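PDB 2O0P: DUF952 domain-containing protein from Caulobacter vibrioides, which is of unknown function, though its DUF952 family is grouped in the ADP-ribosyl clan. Local coordinates for residues E68-E73 with P82-P87. The protein carries 2 engineered substitutions. Sequence-based numbering, arbitrary orientation.
Sequences EDLKWE and PHLYRP
Lys71 reaches across the hairpin to the Tyr85 ring, the two side chains crossing at about a right angle. Its CB starts outside the rim, 4.1 Å from Tyr85 CE1, and CG stays near the CD1-CE1 edge. CD packs tighter, 3.6 Å from Tyr85 CE1, CE passes over the rim at CD1, and NZ ends above the centre, 4.3 Å from the ring centroid, as a cation-pi contact. CG sits beside the backbone N (chi1 -56°) and the chain beyond is extended, which carries NZ out to the ring. At the ring's far edge Tyr85 OH donates to Glu73 OE1, whose exact place is uncertain. Between the backbones, Lys71 N to His83 O and His83 N to Lys71 O are both 2.8 Å; Tyr85 N, just beyond the strand, adds a bond to Asp69 O. On the other face of the sheet Pro82 CB sits 3.8 Å from the centroid of Trp72's six-membered ring, a CH-pi contact. Where one strand begins and the other has ended, Asp69 OD2 lies at the guanidinium edge, a long salt bridge to Arg86 NE (3.9 Å); one water accepts from Asp69 N and Arg86 NE, while Arg86 NH2 salt-bridges Glu92 OE2. This is an antiparallel beta hairpin of 70-74 and 80-84, with 70-74 the edge strand of the chain's six-stranded sheet.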
loop_
_atom_site.group_PDB
_atom_site.type_symbol
_atom_site.label_atom_id
_atom_site.label_comp_id
_atom_site.label_asym_id
_atom_site.label_seq_id
_atom_site.Cartn_x
_atom_site.Cartn_y
_atom_site.Cartn_z
ATOM N N GLU A 68 8.010 0.485 -16.260
ATOM C CA GLU A 68 8.771 -0.752 -16.083
ATOM C C GLU A 68 9.136 -1.183 -14.663
ATOM O O GLU A 68 9.305 -2.375 -14.417
ATOM C CB GLU A 68 10.053 -0.708 -16.929
ATOM C CG GLU A 68 11.006 0.432 -16.595
ATOM C CD GLU A 68 12.321 0.330 -17.360
ATOM O OE1 GLU A 68 12.276 0.182 -18.601
ATOM O OE2 GLU A 68 13.396 0.399 -16.725
ATOM N N ASP A 69 9.272 -0.241 -13.734
ATOM C CA ASP A 69 9.630 -0.618 -12.369
ATOM C C ASP A 69 8.486 -1.248 -11.582
ATOM O O ASP A 69 8.687 -1.736 -10.469
ATOM C CB ASP A 69 10.195 0.573 -11.595
ATOM C CG ASP A 69 11.586 0.971 -12.071
ATOM O OD1 ASP A 69 12.393 0.067 -12.389
ATOM O OD2 ASP A 69 11.875 2.185 -12.116
ATOM N N LEU A 70 7.286 -1.233 -12.152
ATOM C CA LEU A 70 6.143 -1.850 -11.493
ATOM C C LEU A 70 6.039 -3.254 -12.071
ATOM O O LEU A 70 5.690 -3.428 -13.238
ATOM C CB LEU A 70 4.857 -1.059 -11.775
ATOM C CG LEU A 70 3.565 -1.459 -11.042
ATOM C CD1 LEU A 70 2.997 -2.720 -11.631
ATOM C CD2 LEU A 70 3.842 -1.639 -9.549
ATOM N N LYS A 71 6.364 -4.258 -11.264
ATOM C CA LYS A 71 6.309 -5.634 -11.737
ATOM C C LYS A 71 5.244 -6.426 -10.996
ATOM O O LYS A 71 5.126 -6.329 -9.774
ATOM C CB LYS A 71 7.662 -6.321 -11.534
ATOM C CG LYS A 71 8.842 -5.625 -12.184
ATOM C CD LYS A 71 10.142 -6.315 -11.785
ATOM C CE LYS A 71 11.358 -5.632 -12.389
ATOM N NZ LYS A 71 12.620 -6.283 -11.924
ATOM N N TRP A 72 4.464 -7.200 -11.739
ATOM C CA TRP A 72 3.435 -8.032 -11.133
ATOM C C TRP A 72 4.048 -9.410 -10.968
ATOM O O TRP A 72 4.349 -10.078 -11.956
ATOM C CB TRP A 72 2.198 -8.100 -12.027
ATOM C CG TRP A 72 1.479 -6.792 -12.103
ATOM C CD1 TRP A 72 1.806 -5.714 -12.878
ATOM C CD2 TRP A 72 0.332 -6.406 -11.343
ATOM N NE1 TRP A 72 0.930 -4.683 -12.647
ATOM C CE2 TRP A 72 0.014 -5.081 -11.709
ATOM C CE3 TRP A 72 -0.462 -7.054 -10.385
ATOM C CZ2 TRP A 72 -1.069 -4.389 -11.152
ATOM C CZ3 TRP A 72 -1.537 -6.368 -9.832
ATOM C CH2 TRP A 72 -1.829 -5.047 -10.218
ATOM N N GLU A 73 4.242 -9.826 -9.721
ATOM C CA GLU A 73 4.851 -11.119 -9.439
ATOM C C GLU A 73 3.937 -12.101 -8.707
ATOM O O GLU A 73 3.301 -11.760 -7.707
ATOM C CB GLU A 73 6.146 -10.900 -8.643
ATOM C CG GLU A 73 7.204 -10.148 -9.443
ATOM C CD GLU A 73 8.483 -9.895 -8.667
ATOM O OE1 GLU A 73 8.495 -8.991 -7.806
ATOM O OE2 GLU A 73 9.482 -10.601 -8.920
ATOM N N PRO A 82 1.425 -6.490 -7.127
ATOM C CA PRO A 82 2.182 -5.381 -7.715
ATOM C C PRO A 82 3.344 -5.001 -6.795
ATOM O O PRO A 82 3.130 -4.637 -5.636
ATOM C CB PRO A 82 1.133 -4.277 -7.843
ATOM C CG PRO A 82 0.210 -4.537 -6.682
ATOM C CD PRO A 82 0.083 -6.052 -6.692
ATOM N N HIS A 83 4.565 -5.121 -7.317
ATOM C CA HIS A 83 5.790 -4.795 -6.584
ATOM C C HIS A 83 6.471 -3.624 -7.306
ATOM O O HIS A 83 6.781 -3.719 -8.498
ATOM C CB HIS A 83 6.758 -5.991 -6.578
ATOM C CG HIS A 83 6.274 -7.188 -5.810
ATOM N ND1 HIS A 83 5.202 -7.143 -4.942
ATOM C CD2 HIS A 83 6.766 -8.448 -5.730
ATOM C CE1 HIS A 83 5.058 -8.324 -4.360
ATOM N NE2 HIS A 83 5.995 -9.132 -4.821
ATOM N N LEU A 84 6.724 -2.531 -6.593
ATOM C CA LEU A 84 7.352 -1.364 -7.214
ATOM C C LEU A 84 8.843 -1.295 -6.893
ATOM O O LEU A 84 9.227 -1.068 -5.742
ATOM C CB LEU A 84 6.658 -0.085 -6.746
ATOM C CG LEU A 84 7.105 1.205 -7.445
ATOM C CD1 LEU A 84 6.813 1.105 -8.933
ATOM C CD2 LEU A 84 6.389 2.400 -6.830
ATOM N N TYR A 85 9.678 -1.477 -7.914
ATOM C CA TYR A 85 11.127 -1.456 -7.729
ATOM C C TYR A 85 11.777 -0.076 -7.815
ATOM O O TYR A 85 12.848 0.097 -8.403
ATOM C CB TYR A 85 11.795 -2.423 -8.714
ATOM C CG TYR A 85 11.560 -3.880 -8.365
ATOM C CD1 TYR A 85 10.319 -4.485 -8.579
ATOM C CD2 TYR A 85 12.569 -4.642 -7.779
ATOM C CE1 TYR A 85 10.088 -5.818 -8.213
ATOM C CE2 TYR A 85 12.349 -5.974 -7.409
ATOM C CZ TYR A 85 11.112 -6.554 -7.628
ATOM O OH TYR A 85 10.913 -7.873 -7.272
ATOM N N ARG A 86 11.118 0.901 -7.210
ATOM C CA ARG A 86 11.613 2.270 -7.160
ATOM C C ARG A 86 10.746 2.958 -6.130
ATOM O O ARG A 86 9.716 2.413 -5.735
ATOM C CB ARG A 86 11.462 2.963 -8.514
ATOM C CG ARG A 86 10.028 3.120 -9.005
ATOM C CD ARG A 86 10.015 3.968 -10.268
ATOM N NE ARG A 86 8.703 4.069 -10.897
ATOM C CZ ARG A 86 7.687 4.783 -10.428
ATOM N NH1 ARG A 86 7.811 5.476 -9.304
ATOM N NH2 ARG A 86 6.548 4.824 -11.105
ATOM N N PRO A 87 11.151 4.149 -5.661
ATOM C CA PRO A 87 10.321 4.833 -4.667
ATOM C C PRO A 87 8.974 5.229 -5.267
ATOM O O PRO A 87 8.856 5.409 -6.478
ATOM C CB PRO A 87 11.156 6.060 -4.300
ATOM C CG PRO A 87 12.563 5.596 -4.524
ATOM C CD PRO A 87 12.454 4.823 -5.813
HETATM O O HOH W 1 8.799 2.821 -13.444
#